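Local coordinates for protein beta-1,4-mannanase (Caldicellulosiruptor saccharolyticus, PDB 1PMH) that binds beta-1,4-linked manno-oligosaccharides through a carbohydrate-binding module of family 27, which probably holds the attached mannanase close to its polysaccharide, at residues Q37-P42 and P172-N177; N58-G63 and S118-T123. All blocks are in the same frame, centred on the assembly; numbering follows the deposited sequence.

Interaction 1 of 2, residues Q37-P42 and P172-N177. With CA (calcium ion), chain C.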
loop_
_atom_site.group_PDB
_atom_site.type_symbol
_atom_site.label_atom_id
_atom_site.label_comp_id
_atom_site.label_asym_id
_atom_site.label_seq_id
_atom_site.Cartn_x
_atom_site.Cartn_y
_atom_site.Cartn_z
ATOM N N GLN A 37 13.560 6.506 -6.161
ATOM C CA GLN A 37 13.620 7.984 -6.169
ATOM C C GLN A 37 12.773 8.601 -7.261
ATOM O O GLN A 37 12.892 9.792 -7.505
ATOM C CB GLN A 37 15.091 8.494 -6.236
ATOM C CG GLN A 37 15.848 8.093 -4.980
ATOM C CD GLN A 37 17.292 8.565 -5.042
ATOM O OE1 GLN A 37 17.586 9.745 -5.307
ATOM N NE2 GLN A 37 18.203 7.655 -4.898
ATOM N N ASP A 38 11.891 7.828 -7.898
ATOM C CA ASP A 38 11.110 8.387 -8.988
ATOM C C ASP A 38 10.237 9.563 -8.614
ATOM O O ASP A 38 9.987 10.431 -9.454
ATOM C CB ASP A 38 10.198 7.315 -9.605
ATOM C CG ASP A 38 10.959 6.219 -10.357
ATOM O OD1 ASP A 38 12.174 6.355 -10.614
ATOM O OD2 ASP A 38 10.326 5.153 -10.586
ATOM N N LEU A 39 9.760 9.587 -7.379
ATOM C CA LEU A 39 8.863 10.605 -6.855
ATOM C C LEU A 39 9.632 11.652 -6.021
ATOM O O LEU A 39 9.006 12.360 -5.254
ATOM C CB LEU A 39 7.690 10.000 -6.096
ATOM C CG LEU A 39 6.930 8.891 -6.832
ATOM C CD1 LEU A 39 5.814 8.401 -5.977
ATOM C CD2 LEU A 39 6.395 9.340 -8.156
ATOM N N GLN A 40 10.959 11.702 -6.095
ATOM C CA GLN A 40 11.714 12.533 -5.193
ATOM C C GLN A 40 11.285 13.949 -5.338
ATOM O O GLN A 40 11.232 14.451 -6.437
ATOM C CB GLN A 40 13.210 12.311 -5.392
ATOM C CG GLN A 40 13.828 12.733 -6.699
ATOM C CD GLN A 40 15.313 12.337 -6.771
ATOM O OE1 GLN A 40 15.813 11.991 -7.846
ATOM N NE2 GLN A 40 16.002 12.354 -5.630
ATOM N N ARG A 41 11.059 14.580 -4.197
ATOM C CA ARG A 41 10.587 15.930 -4.153
ATOM C C ARG A 41 10.932 16.538 -2.799
ATOM O O ARG A 41 11.526 15.857 -1.993
ATOM C CB ARG A 41 9.139 15.952 -4.508
ATOM C CG ARG A 41 8.288 15.199 -3.542
ATOM C CD ARG A 41 6.902 14.939 -4.181
ATOM N NE ARG A 41 5.929 14.264 -3.349
ATOM C CZ ARG A 41 5.829 12.958 -3.173
ATOM N NH1 ARG A 41 6.748 12.187 -3.700
ATOM N NH2 ARG A 41 4.884 12.426 -2.383
ATOM N N PRO A 42 10.632 17.812 -2.538
ATOM C CA PRO A 42 11.144 18.431 -1.304
ATOM C C PRO A 42 10.710 17.651 -0.068
ATOM O O PRO A 42 9.535 17.375 0.155
ATOM C CB PRO A 42 10.601 19.862 -1.393
ATOM C CG PRO A 42 10.508 20.069 -2.859
ATOM C CD PRO A 42 9.986 18.789 -3.428
ATOM N N PRO A 172 4.416 0.537 -12.730
ATOM C CA PRO A 172 4.561 0.712 -11.289
ATOM C C PRO A 172 3.308 1.208 -10.589
ATOM O O PRO A 172 2.498 1.946 -11.163
ATOM C CB PRO A 172 5.682 1.727 -11.197
ATOM C CG PRO A 172 5.555 2.557 -12.423
ATOM C CD PRO A 172 5.125 1.586 -13.497
ATOM N N ILE A 173 3.199 0.822 -9.321
ATOM C CA ILE A 173 2.324 1.449 -8.346
ATOM C C ILE A 173 3.257 1.778 -7.185
ATOM O O ILE A 173 4.051 0.932 -6.774
ATOM C CB ILE A 173 1.209 0.519 -7.883
ATOM C CG1 ILE A 173 0.265 0.166 -9.028
ATOM C CG2 ILE A 173 0.422 1.159 -6.710
ATOM C CD1 ILE A 173 -0.855 -0.808 -8.716
ATOM N N TYR A 174 3.179 2.998 -6.666
ATOM C CA TYR A 174 4.043 3.393 -5.565
ATOM C C TYR A 174 3.224 3.539 -4.298
ATOM O O TYR A 174 2.082 3.997 -4.311
ATOM C CB TYR A 174 4.780 4.702 -5.837
ATOM C CG TYR A 174 5.571 4.759 -7.112
ATOM C CD1 TYR A 174 4.958 4.998 -8.334
ATOM C CD2 TYR A 174 6.970 4.624 -7.107
ATOM C CE1 TYR A 174 5.702 5.081 -9.524
ATOM C CE2 TYR A 174 7.692 4.678 -8.301
ATOM C CZ TYR A 174 7.074 4.903 -9.496
ATOM O OH TYR A 174 7.755 5.000 -10.684
ATOM N N LEU A 175 3.837 3.193 -3.191
ATOM C CA LEU A 175 3.318 3.468 -1.867
ATOM C C LEU A 175 4.281 4.381 -1.140
ATOM O O LEU A 175 5.503 4.270 -1.263
ATOM C CB LEU A 175 3.136 2.223 -1.033
ATOM C CG LEU A 175 2.042 1.298 -1.419
ATOM C CD1 LEU A 175 2.104 0.049 -0.539
ATOM C CD2 LEU A 175 0.675 1.952 -1.266
ATOM N N ASP A 176 3.737 5.280 -0.336
ATOM C CA ASP A 176 4.584 6.112 0.529
ATOM C C ASP A 176 3.769 6.497 1.754
ATOM O O ASP A 176 2.537 6.427 1.782
ATOM C CB ASP A 176 5.094 7.354 -0.210
ATOM C CG ASP A 176 6.396 7.934 0.318
ATOM O OD1 ASP A 176 6.929 7.436 1.323
ATOM O OD2 ASP A 176 6.895 8.902 -0.260
ATOM N N ASN A 177 4.507 6.974 2.756
ATOM C CA ASN A 177 3.876 7.559 3.944
ATOM C C ASN A 177 2.803 6.650 4.524
ATOM O O ASN A 177 1.679 7.076 4.830
ATOM C CB ASN A 177 3.359 8.947 3.628
ATOM C CG ASN A 177 4.492 9.895 3.305
ATOM O OD1 ASN A 177 5.602 9.751 3.820
ATOM N ND2 ASN A 177 4.243 10.864 2.464
HETATM CA CA CA C . 8.966 8.865 1.228
HETATM O O HOH W 1 5.770 9.616 -2.645
HETATM O O HOH W 2 8.029 10.288 2.805
#
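Leu39 lays its isobutyl end over one face of the Tyr174 ring, off-centre, with CD1 3.8 Å from ring atom CG and 4.3 Å from the ring centroid, a CH-pi contact. Leucine suits this buried place because its branched, apolar end can lie against the ring face; Tyr137 of strand 135-145 touches both side chains. At the far end of the ring the phenol meets a carboxylate: Tyr174 OH donates to Asp38 OD2 over 2.6 Å. The acceptor lies in the ring plane and uses its anti lone pair, while the carboxylate is turned 76° from the ring. The same OD2 takes a salt bridge from Arg49, and this second partner would probably favour the charged form of Asp38. Asp38 and Leu39 are the central residues of a type I turn, Gln37 to Gln40, closed by Gln40 N to Gln37 O at 3.1 Å; the turn presents both side chains toward strand 172-181.

Further along, Arg41 NH1 reaches back to Leu39 O (2.7 Å), almost exactly in the guanidinium plane, and also donates to water 1, which in turn donates a hydrogen bond to Asp176 OD2. With CG anti to its backbone N (chi1 -154°), Asp176 turns both carboxylate oxygens to the calcium ion, each at 2.5 Å. Water 2, bound to the calcium, donates to Asn177 OD1. Asp10, Glu12, Asn44 and Tyr46 complete the site, a bidentate aspartate with backbone and side-chain oxygens, typical of the structural calcium in beta-sandwich carbohydrate-binding modules.

Interaction 2 of 2, residues N58-G63 and S118-T123. With BMA (beta-D-mannopyranose), chain B; BMA (beta-D-mannopyranose), chain D; EDO (1,2-ethanediol), chain E.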
loop_
_atom_site.group_PDB
_atom_site.type_symbol
_atom_site.label_atom_id
_atom_site.label_comp_id
_atom_site.label_asym_id
_atom_site.label_seq_id
_atom_site.Cartn_x
_atom_site.Cartn_y
_atom_site.Cartn_z
ATOM N N ASN A 58 -8.614 -11.785 -16.084
ATOM C CA ASN A 58 -8.791 -12.159 -14.702
ATOM C C ASN A 58 -9.510 -11.052 -13.947
ATOM O O ASN A 58 -8.954 -9.957 -13.890
ATOM C CB ASN A 58 -7.392 -12.437 -14.153
ATOM C CG ASN A 58 -7.415 -13.055 -12.746
ATOM O OD1 ASN A 58 -8.431 -12.922 -12.071
ATOM N ND2 ASN A 58 -6.379 -13.652 -12.380
ATOM N N GLY A 59 -10.694 -11.354 -13.374
ATOM C CA GLY A 59 -11.440 -10.368 -12.627
ATOM C C GLY A 59 -10.935 -10.133 -11.228
ATOM O O GLY A 59 -11.461 -9.252 -10.562
ATOM N N TRP A 60 -9.970 -10.937 -10.783
ATOM C CA TRP A 60 -9.378 -10.749 -9.443
ATOM C C TRP A 60 -7.935 -11.268 -9.465
ATOM O O TRP A 60 -7.634 -12.344 -8.949
ATOM C CB TRP A 60 -10.245 -11.429 -8.378
ATOM C CG TRP A 60 -9.865 -10.950 -7.021
ATOM C CD1 TRP A 60 -9.024 -11.582 -6.173
ATOM C CD2 TRP A 60 -10.234 -9.732 -6.388
ATOM N NE1 TRP A 60 -8.863 -10.842 -5.028
ATOM C CE2 TRP A 60 -9.587 -9.691 -5.136
ATOM C CE3 TRP A 60 -11.088 -8.683 -6.731
ATOM C CZ2 TRP A 60 -9.780 -8.645 -4.228
ATOM C CZ3 TRP A 60 -11.263 -7.669 -5.851
ATOM C CH2 TRP A 60 -10.607 -7.644 -4.625
ATOM N N ASP A 61 -7.024 -10.462 -10.008
ATOM C CA ASP A 61 -5.645 -10.868 -10.222
ATOM C C ASP A 61 -4.804 -10.374 -9.037
ATOM O O ASP A 61 -4.254 -9.266 -9.062
ATOM C CB ASP A 61 -5.163 -10.286 -11.551
ATOM C CG ASP A 61 -3.873 -10.865 -12.035
ATOM O OD1 ASP A 61 -3.179 -11.622 -11.320
ATOM O OD2 ASP A 61 -3.480 -10.581 -13.198
ATOM N N GLN A 62 -4.772 -11.182 -7.987
ATOM C CA GLN A 62 -4.395 -10.756 -6.653
ATOM C C GLN A 62 -2.909 -10.914 -6.364
ATOM O O GLN A 62 -2.260 -11.853 -6.834
ATOM C CB GLN A 62 -5.192 -11.614 -5.644
ATOM C CG GLN A 62 -5.078 -11.226 -4.181
ATOM C CD GLN A 62 -5.846 -12.155 -3.284
ATOM O OE1 GLN A 62 -7.047 -12.418 -3.506
ATOM N NE2 GLN A 62 -5.212 -12.665 -2.250
ATOM N N GLY A 63 -2.373 -10.013 -5.541
ATOM C CA GLY A 63 -1.044 -10.110 -4.982
ATOM C C GLY A 63 -1.075 -9.476 -3.606
ATOM O O GLY A 63 -1.866 -8.573 -3.368
ATOM N N SER A 118 -10.955 -1.076 2.126
ATOM C CA SER A 118 -10.748 -1.499 0.761
ATOM C C SER A 118 -11.445 -0.566 -0.183
ATOM O O SER A 118 -12.384 0.131 0.209
ATOM C CB SER A 118 -11.287 -2.914 0.573
ATOM O OG SER A 118 -12.655 -2.980 0.892
ATOM N N GLU A 119 -10.990 -0.609 -1.438
ATOM C CA GLU A 119 -11.703 0.009 -2.531
ATOM C C GLU A 119 -11.614 -0.874 -3.758
ATOM O O GLU A 119 -10.630 -1.571 -3.972
ATOM C CB GLU A 119 -11.181 1.375 -2.906
ATOM C CG GLU A 119 -11.274 2.423 -1.811
ATOM C CD GLU A 119 -11.027 3.801 -2.414
ATOM O OE1 GLU A 119 -12.027 4.408 -2.913
ATOM O OE2 GLU A 119 -9.852 4.262 -2.424
ATOM N N PHE A 120 -12.699 -0.848 -4.511
ATOM C CA PHE A 120 -12.836 -1.613 -5.730
ATOM C C PHE A 120 -12.915 -0.697 -6.937
ATOM O O PHE A 120 -13.315 0.444 -6.834
ATOM C CB PHE A 120 -14.114 -2.482 -5.666
ATOM C CG PHE A 120 -14.058 -3.486 -4.569
ATOM C CD1 PHE A 120 -14.390 -3.152 -3.254
ATOM C CD2 PHE A 120 -13.711 -4.779 -4.853
ATOM C CE1 PHE A 120 -14.296 -4.113 -2.276
ATOM C CE2 PHE A 120 -13.641 -5.729 -3.877
ATOM C CZ PHE A 120 -13.888 -5.399 -2.575
ATOM N N ASN A 121 -12.540 -1.249 -8.087
ATOM C CA ASN A 121 -12.704 -0.575 -9.374
ATOM C C ASN A 121 -12.018 0.774 -9.444
ATOM O O ASN A 121 -12.591 1.746 -9.958
ATOM C CB ASN A 121 -14.184 -0.469 -9.728
ATOM C CG ASN A 121 -14.827 -1.819 -9.811
ATOM O OD1 ASN A 121 -15.679 -2.138 -9.004
ATOM N ND2 ASN A 121 -14.332 -2.653 -10.721
ATOM N N ILE A 122 -10.821 0.826 -8.899
ATOM C CA ILE A 122 -10.005 2.026 -9.028
ATOM C C ILE A 122 -9.537 2.157 -10.478
ATOM O O ILE A 122 -8.973 1.223 -11.068
ATOM C CB ILE A 122 -8.756 1.940 -8.107
ATOM C CG1 ILE A 122 -9.176 1.850 -6.646
ATOM C CG2 ILE A 122 -7.797 3.093 -8.321
ATOM C CD1 ILE A 122 -9.927 3.052 -6.106
ATOM N N THR A 123 -9.762 3.352 -11.015
ATOM C CA THR A 123 -9.266 3.735 -12.324
ATOM C C THR A 123 -8.533 5.076 -12.220
ATOM O O THR A 123 -8.439 5.641 -11.141
ATOM C CB THR A 123 -10.409 3.848 -13.338
ATOM O OG1 THR A 123 -11.288 4.895 -12.913
ATOM C CG2 THR A 123 -11.238 2.564 -13.390
HETATM C C1 BMA B . -14.433 -10.142 -4.671
HETATM C C2 BMA B . -14.757 -9.616 -3.293
HETATM C C3 BMA B . -13.475 -9.613 -2.473
HETATM C C4 BMA B . -12.747 -10.915 -2.607
HETATM C C5 BMA B . -12.532 -11.336 -4.068
HETATM C C6 BMA B . -11.868 -12.675 -4.261
HETATM O O2 BMA B . -15.685 -10.486 -2.672
HETATM O O3 BMA B . -13.707 -9.228 -1.123
HETATM O O4 BMA B . -11.490 -10.687 -2.016
HETATM O O5 BMA B . -13.793 -11.379 -4.717
HETATM O O6 BMA B . -12.558 -13.688 -3.562
HETATM C C1 BMA D . -10.991 -11.750 -1.256
HETATM C C2 BMA D . -9.515 -11.572 -1.072
HETATM C C3 BMA D . -9.023 -12.715 -0.190
HETATM C C4 BMA D . -9.862 -12.773 1.099
HETATM C C5 BMA D . -11.346 -12.770 0.798
HETATM C C6 BMA D . -12.129 -12.663 2.095
HETATM O O2 BMA D . -9.264 -10.337 -0.440
HETATM O O3 BMA D . -7.615 -12.553 0.024
HETATM O O4 BMA D . -9.666 -14.014 1.720
HETATM O O5 BMA D . -11.685 -11.681 -0.017
HETATM O O6 BMA D . -13.465 -12.872 1.801
HETATM C C1 EDO E . 0.900 -11.787 -13.408
HETATM O O1 EDO E . 1.152 -12.928 -12.628
HETATM C C2 EDO E . -0.403 -11.294 -12.834
HETATM O O2 EDO E . -1.098 -11.016 -14.015
#
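The backbones of 58-63 and 118-123 stay well apart, the nearest CA atoms, those of Trp60 and Phe120, being 10.5 Å from each other, and no hydrogen bond joins them. Residues 58-60 form a loop running into strand 61-68; Asn58 OD1 accepts from Trp60 N at 2.8 Å, an Asx turn. Trp60 and Asp61 then both face Gly164 in a classic beta bulge. The other segment lies on strand 114-122, and the chain turns a corner at Asn121.

Large aromatic side chains bridge the gap. Trp60 CZ3 lies 3.6 Å from Phe120 CE2, rim to rim, with the two ring planes at 38° and neither ring over the other's face. Both border the mannan-binding surface on the six-stranded sheet of the jellyroll, where strands 102-109 and 153-165 run between them and Ala104 touches both rings. An aromatic platform under a sugar is the usual device of carbohydrate-binding modules, and here the indole serves: C5 of the chain B mannose sits 3.5 Å above its plane, over the centre, so that aliphatic C-H groups meet the pi face. The chi1 of Trp60, -165°, sets its CG opposite the backbone N and carries the indole out toward Phe120.

The indole's edge is held as well. NE1 donates to Gln62 OE1 at 2.8 Å, the oxygen lying within 1° of the ring plane, which should steady the platform's rotation. A glutamine can do this with its oxygen while its NE2 hydrogen-bonds to Asp64 and makes a weak bond, 3.3 Å, to O3 of the chain D mannose.

Interaction 2 is nested, along the chain, inside the loop closed by interaction 1, and the two belong to opposite sheets of the jellyroll: residues 172-177 lie on the seven-stranded sheet, residues 61-63 and 118-120 on the six-stranded one. Their centres are 21 Å apart and their nearest atoms about 8 Å, so they do not touch. Each serves a different site. Interaction 1 is a buried contact beside the calcium, which lies more than 25 Å from the nearest atom of the chain B and D mannoses, consistent with a structural metal; interaction 2 is a surface contact that forms part of the glycan pocket, together with residues such as Lys106 and Gln161, which hydrogen-bond to bound mannose.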